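Local coordinates for ABC transporter (Caldanaerobius, PDB 4G68), which probably binds xylan-derived oligosaccharides outside the cell as the solute-binding component of an ABC transporter, at residues Glu74-Lys79 with Tyr375-Gly380; Trp229-Ile234 with Gln264-Met269. All blocks are in the same frame, centred on the assembly; numbering follows the deposited sequence.

Overall arrangement
Both contacts reach the bound glycan, but they lie on opposite sides of the chain's centre, about 29 Å apart between centres and about 10 Å at their nearest atoms. Interaction 1 sets the start of helix 76-90 against the end of helix 356-377, so it joins parts of the chain nearly 300 residues apart. Interaction 2 is local by comparison: helix 225-239 packs on helix 257-271, and both of its segments fall between those of interaction 1 in the sequence. Ala76 and Thr379 line the sugar pocket in the first contact and Trp229 does so in the second, so distant pieces of this solute-binding fold meet around one ligand site.

Interaction 1 (Glu74-Lys79 with Tyr375-Gly380); sequences EPAKTK and YLIATG. With XYS (alpha-D-xylopyranose), chain D.
Ile377 packs on Pro75 and Ala76 where two helix ends meet beside the sugar pocket of a bacterial solute-binding fold: helix 76-90 begins here, and helix 356-377 stops, with Ala378 taking positive phi (66°) just after it. The beta-branched isoleucine suits this place because its two arms reach different neighbours and share the proline. With CG1 set between its own backbone N and carbonyl carbon (chi1 62°) and the arm extended, CD1 is laid on the helix start, 3.8 Å from Ala76 CA, and also meets Pro75 CG at 3.9 Å. The CG2 arm lies 4.0 Å from the same Pro75 CG and, at the partly exposed side of the contact, 4.0 Å from Lys79 CE. Ile377 runs past both Pro75 and Lys79 in the opposite sense, so they touch alongside; the lysine, bent at chi2 and chi3, offers its CE methylene here. Pro75, entered through a cis peptide bond, supplies a compact rigid ring. Cutting Ile377 back to an alanine would probably open a gap over Ala76 and take from Pro75 both branches that pack on its ring.

The small methyl of Ala76 fits between Ile377, Thr379 and the sugar; it touches Thr379 CG2, 4.1 Å from Ala76 CB. The threonine splits its two functions: OG1 is hydrogen-bonded to Asp374, while CG2 sits 3.5 Å from O5 of the alpha-xylopyranose, which Thr72 and Gly73 bind by hydrogen bonds. Just before helix 76-90, Glu74 folds back onto Thr78 of its first turn, and OE1 receives two donors on its syn side from opposite faces of the carboxylate plane: Thr78 N, and Thr78 OG1 at 2.5 Å from Glu74 OE1.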
ATOM      1  N   GLU A  74       4.291 -13.791   8.870  1.00 13.39           N
ATOM      2  CA  GLU A  74       3.628 -14.124  10.161  1.00 12.72           C
ATOM      3  C   GLU A  74       3.417 -12.809  10.952  1.00 12.30           C
ATOM      4  O   GLU A  74       4.232 -11.913  10.873  1.00 14.91           O
ATOM      5  CB  GLU A  74       4.517 -15.104  10.973  1.00 14.50           C
ATOM      6  CG  GLU A  74       4.665 -16.441  10.276  1.00 16.23           C
ATOM      7  CD  GLU A  74       3.388 -17.292  10.268  1.00 18.30           C
ATOM      8  OE1 GLU A  74       2.288 -16.869  10.794  1.00 16.82           O
ATOM      9  OE2 GLU A  74       3.453 -18.425   9.707  1.00 19.80           O
ATOM     10  N   PRO A  75       2.314 -12.674  11.708  1.00 11.85           N
ATOM     11  CA  PRO A  75       1.337 -13.713  11.966  1.00 10.10           C
ATOM     12  C   PRO A  75       0.218 -13.839  10.933  1.00  9.56           C
ATOM     13  O   PRO A  75      -0.678 -14.707  11.131  1.00  9.61           O
ATOM     14  CB  PRO A  75       0.740 -13.308  13.316  1.00 10.60           C
ATOM     15  CG  PRO A  75       0.796 -11.775  13.268  1.00 12.13           C
ATOM     16  CD  PRO A  75       2.096 -11.485  12.562  1.00 10.89           C
ATOM     17  N   ALA A  76       0.204 -13.015   9.891  1.00  9.24           N
ATOM     18  CA  ALA A  76      -0.912 -13.034   8.913  1.00  9.04           C
ATOM     19  C   ALA A  76      -1.111 -14.391   8.294  1.00  9.03           C
ATOM     20  O   ALA A  76      -2.232 -14.865   8.199  1.00  8.44           O
ATOM     21  CB  ALA A  76      -0.798 -11.942   7.850  1.00  9.35           C
ATOM     22  N   LYS A  77      -0.016 -15.082   7.915  1.00  8.98           N
ATOM     23  CA  LYS A  77      -0.203 -16.362   7.227  1.00  8.89           C
ATOM     24  C   LYS A  77      -1.015 -17.320   8.153  1.00  9.36           C
ATOM     25  O   LYS A  77      -1.985 -17.955   7.686  1.00  9.54           O
ATOM     26  CB  LYS A  77       1.170 -16.963   6.864  1.00  9.50           C
ATOM     27  CG  LYS A  77       1.109 -18.359   6.212  1.00 10.93           C
ATOM     28  CD  LYS A  77       2.568 -18.876   6.112  1.00 12.89           C
ATOM     29  CE  LYS A  77       2.617 -20.355   5.774  1.00 14.78           C
ATOM     30  NZ  LYS A  77       1.851 -20.705   4.540  1.00 18.06           N
ATOM     31  N   THR A  78      -0.679 -17.333   9.450  1.00  8.77           N
ATOM     32  CA  THR A  78      -1.350 -18.253  10.373  1.00 10.47           C
ATOM     33  C   THR A  78      -2.814 -17.808  10.570  1.00  9.72           C
ATOM     34  O   THR A  78      -3.752 -18.635  10.634  1.00  9.83           O
ATOM     35  CB  THR A  78      -0.649 -18.227  11.731  1.00 11.84           C
ATOM     36  OG1 THR A  78       0.706 -18.680  11.589  1.00 12.73           O
ATOM     37  CG2 THR A  78      -1.385 -19.127  12.731  1.00 12.00           C
ATOM     38  N   LYS A  79      -2.998 -16.494  10.684  1.00  9.15           N
ATOM     39  CA  LYS A  79      -4.339 -15.956  10.904  1.00  8.91           C
ATOM     40  C   LYS A  79      -5.275 -16.193   9.748  1.00  8.50           C
ATOM     41  O   LYS A  79      -6.459 -16.501   9.972  1.00  6.23           O
ATOM     42  CB  LYS A  79      -4.305 -14.467  11.198  1.00 10.80           C
ATOM     43  CG  LYS A  79      -3.467 -14.150  12.390  1.00 13.96           C
ATOM     44  CD  LYS A  79      -4.263 -14.473  13.596  1.00 17.35           C
ATOM     45  CE  LYS A  79      -3.890 -13.434  14.581  1.00 21.23           C
ATOM     46  NZ  LYS A  79      -4.562 -13.924  15.784  1.00 25.77           N
ATOM     47  N   TYR A 375      -6.838  -5.001  11.259  1.00  8.89           N
ATOM     48  CA  TYR A 375      -6.943  -3.985  12.329  1.00 10.14           C
ATOM     49  C   TYR A 375      -6.234  -4.504  13.571  1.00 10.21           C
ATOM     50  O   TYR A 375      -5.512  -3.762  14.243  1.00 10.69           O
ATOM     51  CB  TYR A 375      -8.395  -3.757  12.655  1.00 11.70           C
ATOM     52  CG  TYR A 375      -8.651  -2.619  13.589  1.00 12.79           C
ATOM     53  CD1 TYR A 375      -7.966  -1.415  13.445  1.00 14.33           C
ATOM     54  CD2 TYR A 375      -9.648  -2.737  14.572  1.00 15.90           C
ATOM     55  CE1 TYR A 375      -8.253  -0.333  14.258  1.00 17.01           C
ATOM     56  CE2 TYR A 375      -9.929  -1.675  15.409  1.00 17.93           C
ATOM     57  CZ  TYR A 375      -9.233  -0.490  15.232  1.00 18.40           C
ATOM     58  OH  TYR A 375      -9.516   0.572  16.056  1.00 22.45           O
ATOM     59  N   LEU A 376      -6.441  -5.781  13.873  1.00 10.05           N
ATOM     60  CA  LEU A 376      -5.811  -6.370  15.081  1.00 10.59           C
ATOM     61  C   LEU A 376      -4.330  -6.576  14.986  1.00 10.72           C
ATOM     62  O   LEU A 376      -3.627  -6.450  16.009  1.00 11.66           O
ATOM     63  CB  LEU A 376      -6.467  -7.717  15.432  1.00 12.37           C
ATOM     64  CG  LEU A 376      -7.915  -7.619  15.992  1.00 14.08           C
ATOM     65  CD1 LEU A 376      -8.467  -9.033  16.032  1.00 16.48           C
ATOM     66  CD2 LEU A 376      -7.927  -6.940  17.355  1.00 18.46           C
ATOM     67  N   ILE A 377      -3.805  -6.980  13.821  1.00 10.96           N
ATOM     68  CA  ILE A 377      -2.351  -7.214  13.745  1.00  9.08           C
ATOM     69  C   ILE A 377      -1.528  -6.119  12.997  1.00  8.01           C
ATOM     70  O   ILE A 377      -0.305  -6.260  12.841  1.00  7.54           O
ATOM     71  CB  ILE A 377      -1.979  -8.598  13.186  1.00 10.04           C
ATOM     72  CG1 ILE A 377      -2.468  -8.786  11.761  1.00 11.71           C
ATOM     73  CG2 ILE A 377      -2.512  -9.717  14.104  1.00 11.42           C
ATOM     74  CD1 ILE A 377      -2.011 -10.101  11.142  1.00 12.93           C
ATOM     75  N   ALA A 378      -2.220  -5.070  12.526  1.00  7.25           N
ATOM     76  CA  ALA A 378      -1.638  -3.934  11.832  1.00  6.68           C
ATOM     77  C   ALA A 378      -1.021  -4.273  10.474  1.00  6.16           C
ATOM     78  O   ALA A 378      -0.134  -3.596  10.000  1.00  6.13           O
ATOM     79  CB  ALA A 378      -0.650  -3.095  12.715  1.00  6.61           C
ATOM     80  N   THR A 379      -1.590  -5.250   9.782  1.00  6.38           N
ATOM     81  CA  THR A 379      -1.213  -5.520   8.401  1.00  6.97           C
ATOM     82  C   THR A 379      -2.088  -4.688   7.447  1.00  7.32           C
ATOM     83  O   THR A 379      -1.874  -4.706   6.249  1.00  7.64           O
ATOM     84  CB  THR A 379      -1.444  -7.016   8.040  1.00  6.70           C
ATOM     85  OG1 THR A 379      -2.681  -7.437   8.558  1.00  6.92           O
ATOM     86  CG2 THR A 379      -0.353  -7.898   8.663  1.00  7.30           C
ATOM     87  N   GLY A 380      -3.044  -3.936   7.975  1.00  7.65           N
ATOM     88  CA  GLY A 380      -3.811  -3.041   7.091  1.00  7.15           C
ATOM     89  C   GLY A 380      -4.733  -2.167   7.887  1.00  7.15           C
ATOM     90  O   GLY A 380      -4.767  -2.317   9.106  1.00  7.24           O
TER
HETATM   91  C1  XYS D   1       1.821 -10.085   5.155  1.00 15.24           C
HETATM   92  C2  XYS D   1       2.401  -9.981   3.725  1.00 12.23           C
HETATM   93  C3  XYS D   1       2.455  -8.556   3.158  1.00 10.18           C
HETATM   94  C4  XYS D   1       1.162  -7.791   3.490  1.00 10.34           C
HETATM   95  C5  XYS D   1       0.904  -7.831   4.995  1.00 10.68           C
HETATM   96  O1  XYS D   1       2.554 -10.859   6.051  1.00 17.96           O
HETATM   97  O2  XYS D   1       3.600 -10.617   3.502  1.00 14.40           O
HETATM   98  O3  XYS D   1       2.682  -8.671   1.800  1.00  8.74           O
HETATM   99  O4  XYS D   1       1.052  -6.521   2.889  1.00  8.70           O
HETATM  100  O5  XYS D   1       1.296  -8.916   5.698  1.00 11.48           O

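Interaction 2 (Trp229-Ile234 with Gln264-Met269); sequences WYYDMI and QKLQDM. With XYP (beta-D-xylopyranose), chain B.
Helix 225-239 packs against helix 257-271 through Tyr230, Tyr231 and Ile234 on one side and Lys265, Leu266 and Met269 on the other, the short segments approaching to 9.7 Å between axes at 130°. Leu266 branches between two tyrosines. Its CD2 reaches Tyr230 CB at 3.8 Å, while CD1 goes to the next residue, lying 4.2 Å from Tyr231 CB and at the edge of that ring; a branched leucine can thus touch both neighbours at once. Ile234, one turn after Tyr230, spreads its own branches: CG2, anti to the backbone N, meets Lys265 CB at 3.8 Å, and Ile234 CD1 lies against Leu266, 4.0 Å from its CD2, and also reaches the selenium of Met269, a selenomethionine, at 4.1 Å.

Met269 and Tyr230 cross at about a right angle, with Met269 CE at the ring edge, 4.0 Å from Tyr230 CE1. This buried helix-helix interface, held by apolar contacts with no hydrogen bond across it, belongs to a helical part of the solute-binding fold that also contributes Trp229 to the sugar pocket. Two polar ends find partners beyond it: Tyr231 OH bonds to Phe259 O, and Lys265, whose methylenes alone serve Ile234, bends away to a salt bridge with Glu238.

Trp229 heads toward the ligand instead. The beta-xylopyranose lies at the edge of the indole, and Trp229 NE1 donates to its O4 at 2.9 Å in a nearly straight bond (167°); Asn103, Lys107, Gln177 and Asp417 bind the same sugar by hydrogen bonds.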
ATOM      1  N   TRP A 229       6.787   4.875  -3.691  1.00  4.60           N
ATOM      2  CA  TRP A 229       6.018   5.586  -2.671  1.00  4.48           C
ATOM      3  C   TRP A 229       6.616   6.870  -2.231  1.00  4.32           C
ATOM      4  O   TRP A 229       5.872   7.876  -2.006  1.00  4.15           O
ATOM      5  CB  TRP A 229       5.744   4.716  -1.451  1.00  4.15           C
ATOM      6  CG  TRP A 229       4.583   3.784  -1.662  1.00  4.23           C
ATOM      7  CD1 TRP A 229       4.395   2.801  -2.670  1.00  4.54           C
ATOM      8  CD2 TRP A 229       3.377   3.722  -0.846  1.00  4.08           C
ATOM      9  NE1 TRP A 229       3.180   2.199  -2.491  1.00  4.25           N
ATOM     10  CE2 TRP A 229       2.518   2.724  -1.434  1.00  4.41           C
ATOM     11  CE3 TRP A 229       2.920   4.432   0.283  1.00  4.22           C
ATOM     12  CZ2 TRP A 229       1.252   2.381  -0.869  1.00  4.13           C
ATOM     13  CZ3 TRP A 229       1.651   4.105   0.818  1.00  4.26           C
ATOM     14  CH2 TRP A 229       0.836   3.108   0.244  1.00  4.34           C
ATOM     15  N   TYR A 230       7.959   6.863  -2.148  1.00  4.22           N
ATOM     16  CA  TYR A 230       8.635   8.104  -1.755  1.00  4.26           C
ATOM     17  C   TYR A 230       8.395   9.206  -2.827  1.00  4.48           C
ATOM     18  O   TYR A 230       8.020  10.371  -2.493  1.00  3.60           O
ATOM     19  CB  TYR A 230      10.140   7.887  -1.618  1.00  4.83           C
ATOM     20  CG  TYR A 230      10.628   7.150  -0.422  1.00  4.90           C
ATOM     21  CD1 TYR A 230      11.529   7.772   0.463  1.00  5.08           C
ATOM     22  CD2 TYR A 230      10.307   5.803  -0.252  1.00  5.34           C
ATOM     23  CE1 TYR A 230      12.031   7.072   1.599  1.00  5.65           C
ATOM     24  CE2 TYR A 230      10.811   5.041   0.848  1.00  5.32           C
ATOM     25  CZ  TYR A 230      11.657   5.703   1.751  1.00  5.91           C
ATOM     26  OH  TYR A 230      12.161   5.014   2.826  1.00  5.53           O
ATOM     27  N   TYR A 231       8.626   8.846  -4.092  1.00  4.40           N
ATOM     28  CA  TYR A 231       8.432   9.855  -5.166  1.00  5.05           C
ATOM     29  C   TYR A 231       6.950  10.334  -5.105  1.00  4.84           C
ATOM     30  O   TYR A 231       6.647  11.546  -5.092  1.00  5.13           O
ATOM     31  CB  TYR A 231       8.743   9.277  -6.568  1.00  5.64           C
ATOM     32  CG  TYR A 231       8.409  10.327  -7.572  1.00  5.25           C
ATOM     33  CD1 TYR A 231       9.381  11.250  -7.949  1.00  6.32           C
ATOM     34  CD2 TYR A 231       7.136  10.445  -8.109  1.00  6.12           C
ATOM     35  CE1 TYR A 231       9.087  12.296  -8.811  1.00  6.02           C
ATOM     36  CE2 TYR A 231       6.806  11.478  -9.012  1.00  5.76           C
ATOM     37  CZ  TYR A 231       7.803  12.379  -9.332  1.00  6.02           C
ATOM     38  OH  TYR A 231       7.495  13.419 -10.151  1.00  6.72           O
ATOM     39  N   ASP A 232       6.001   9.385  -5.066  1.00  4.91           N
ATOM     40  CA  ASP A 232       4.592   9.767  -5.243  1.00  4.89           C
ATOM     41  C   ASP A 232       4.203  10.697  -4.099  1.00  4.94           C
ATOM     42  O   ASP A 232       3.456  11.684  -4.316  1.00  4.60           O
ATOM     43  CB  ASP A 232       3.682   8.524  -5.229  1.00  5.06           C
ATOM     44  CG  ASP A 232       3.901   7.604  -6.415  1.00  5.45           C
ATOM     45  OD1 ASP A 232       4.629   7.942  -7.360  1.00  6.21           O
ATOM     46  OD2 ASP A 232       3.345   6.516  -6.391  1.00  6.17           O
HETATM   47  N   MSE A 233       4.696  10.441  -2.874  1.00  4.98           N
HETATM   48  CA  MSE A 233       4.458  11.391  -1.735  1.00  5.71           C
HETATM   49  C   MSE A 233       5.086  12.689  -1.932  1.00  5.41           C
HETATM   50  O   MSE A 233       4.436  13.691  -1.645  1.00  5.80           O
HETATM   51  CB  MSE A 233       4.854  10.779  -0.359  1.00  8.63           C
HETATM   52  CG  MSE A 233       5.016  11.889   0.711  1.00 11.00           C
HETATM   53 SE   MSE A 233       3.274  12.725   1.072  1.00 18.30          SE
HETATM   54  CE  MSE A 233       2.759  10.954   1.647  1.00  9.34           C
ATOM     55  N   ILE A 234       6.301  12.689  -2.357  1.00  5.36           N
ATOM     56  CA  ILE A 234       6.957  13.998  -2.512  1.00  5.62           C
ATOM     57  C   ILE A 234       6.190  14.799  -3.623  1.00  5.86           C
ATOM     58  O   ILE A 234       5.971  16.053  -3.509  1.00  5.71           O
ATOM     59  CB  ILE A 234       8.435  13.796  -2.878  1.00  5.12           C
ATOM     60  CG1 ILE A 234       9.220  13.208  -1.689  1.00  5.59           C
ATOM     61  CG2 ILE A 234       9.093  15.138  -3.211  1.00  5.68           C
ATOM     62  CD1 ILE A 234      10.624  12.770  -2.114  1.00  5.33           C
ATOM     63  N   GLN A 264      13.912  15.950  -8.136  1.00  8.26           N
ATOM     64  CA  GLN A 264      15.061  16.520  -7.514  1.00  8.60           C
ATOM     65  C   GLN A 264      15.121  16.272  -6.007  1.00  7.98           C
ATOM     66  O   GLN A 264      16.221  15.951  -5.479  1.00  6.48           O
ATOM     67  CB  GLN A 264      15.169  18.033  -7.823  1.00  9.87           C
ATOM     68  CG  GLN A 264      16.438  18.613  -7.197  1.00 11.91           C
ATOM     69  CD  GLN A 264      17.704  18.134  -7.896  1.00 13.41           C
ATOM     70  OE1 GLN A 264      17.921  18.408  -9.072  1.00 15.26           O
ATOM     71  NE2 GLN A 264      18.546  17.387  -7.180  1.00 17.15           N
ATOM     72  N   LYS A 265      13.989  16.488  -5.292  1.00  8.73           N
ATOM     73  CA  LYS A 265      13.944  16.238  -3.818  1.00  9.30           C
ATOM     74  C   LYS A 265      14.219  14.767  -3.464  1.00  8.86           C
ATOM     75  O   LYS A 265      14.867  14.471  -2.430  1.00  8.83           O
ATOM     76  CB  LYS A 265      12.570  16.568  -3.230  1.00  9.70           C
ATOM     77  CG  LYS A 265      12.134  18.024  -3.270  1.00 13.69           C
ATOM     78  CD  LYS A 265      12.985  19.026  -2.597  1.00 15.56           C
ATOM     79  CE  LYS A 265      12.153  20.327  -2.311  1.00 15.16           C
ATOM     80  NZ  LYS A 265      11.627  21.051  -3.526  1.00 15.52           N
ATOM     81  N   LEU A 266      13.738  13.861  -4.291  1.00  8.71           N
ATOM     82  CA  LEU A 266      14.033  12.415  -4.085  1.00  9.20           C
ATOM     83  C   LEU A 266      15.568  12.238  -4.216  1.00  9.00           C
ATOM     84  O   LEU A 266      16.223  11.583  -3.421  1.00  8.53           O
ATOM     85  CB  LEU A 266      13.380  11.592  -5.217  1.00 10.06           C
ATOM     86  CG  LEU A 266      12.735  10.232  -4.942  1.00 13.38           C
ATOM     87  CD1 LEU A 266      12.878   9.226  -6.057  1.00 11.85           C
ATOM     88  CD2 LEU A 266      12.841   9.694  -3.530  1.00 11.93           C
ATOM     89  N   GLN A 267      16.142  12.865  -5.217  1.00  8.45           N
ATOM     90  CA  GLN A 267      17.637  12.660  -5.390  1.00  9.38           C
ATOM     91  C   GLN A 267      18.412  13.409  -4.279  1.00  8.80           C
ATOM     92  O   GLN A 267      19.518  12.971  -3.927  1.00  9.94           O
ATOM     93  CB  GLN A 267      18.109  13.078  -6.806  1.00  9.02           C
ATOM     94  CG  GLN A 267      17.577  12.116  -7.885  1.00  8.76           C
ATOM     95  CD  GLN A 267      18.236  12.250  -9.271  1.00  8.44           C
ATOM     96  OE1 GLN A 267      18.447  11.272 -10.002  1.00  9.84           O
ATOM     97  NE2 GLN A 267      18.566  13.442  -9.607  1.00  7.85           N
ATOM     98  N   ASP A 268      17.828  14.471  -3.715  1.00  9.26           N
ATOM     99  CA  ASP A 268      18.391  15.224  -2.568  1.00 10.05           C
ATOM    100  C   ASP A 268      18.463  14.269  -1.391  1.00  9.79           C
ATOM    101  O   ASP A 268      19.471  14.274  -0.666  1.00  8.59           O
ATOM    102  CB  ASP A 268      17.540  16.411  -2.141  1.00 11.13           C
ATOM    103  CG  ASP A 268      17.635  17.593  -3.092  1.00 12.58           C
ATOM    104  OD1 ASP A 268      18.604  17.676  -3.888  1.00 13.12           O
ATOM    105  OD2 ASP A 268      16.776  18.490  -2.995  1.00 12.10           O
HETATM  106  N   MSE A 269      17.415  13.421  -1.218  1.00  8.45           N
HETATM  107  CA  MSE A 269      17.506  12.359  -0.192  1.00  8.33           C
HETATM  108  C   MSE A 269      18.635  11.450  -0.516  1.00  8.77           C
HETATM  109  O   MSE A 269      19.350  11.139   0.394  1.00  8.60           O
HETATM  110  CB  MSE A 269      16.200  11.560  -0.087  1.00 10.58           C
HETATM  111  CG  MSE A 269      15.104  12.526   0.281  1.00 12.91           C
HETATM  112 SE   MSE A 269      13.436  11.504   0.603  1.00 16.06          SE
HETATM  113  CE  MSE A 269      14.006  10.541   2.249  1.00 14.74           C
TER
HETATM  114  C1  XYP B   3       1.275  -3.087  -2.337  1.00  4.76           C
HETATM  115  C2  XYP B   3       1.585  -3.373  -3.802  1.00  4.76           C
HETATM  116  C3  XYP B   3       2.189  -2.102  -4.410  1.00  4.55           C
HETATM  117  C4  XYP B   3       1.333  -0.845  -4.111  1.00  4.62           C
HETATM  118  C5  XYP B   3       0.897  -0.758  -2.620  1.00  4.52           C
HETATM  119  O2  XYP B   3       2.437  -4.497  -3.885  1.00  4.98           O
HETATM  120  O3  XYP B   3       2.307  -2.344  -5.830  1.00  4.52           O
HETATM  121  O4  XYP B   3       1.999   0.369  -4.470  1.00  4.45           O
HETATM  122  O5  XYP B   3       0.376  -2.010  -2.188  1.00  4.62           O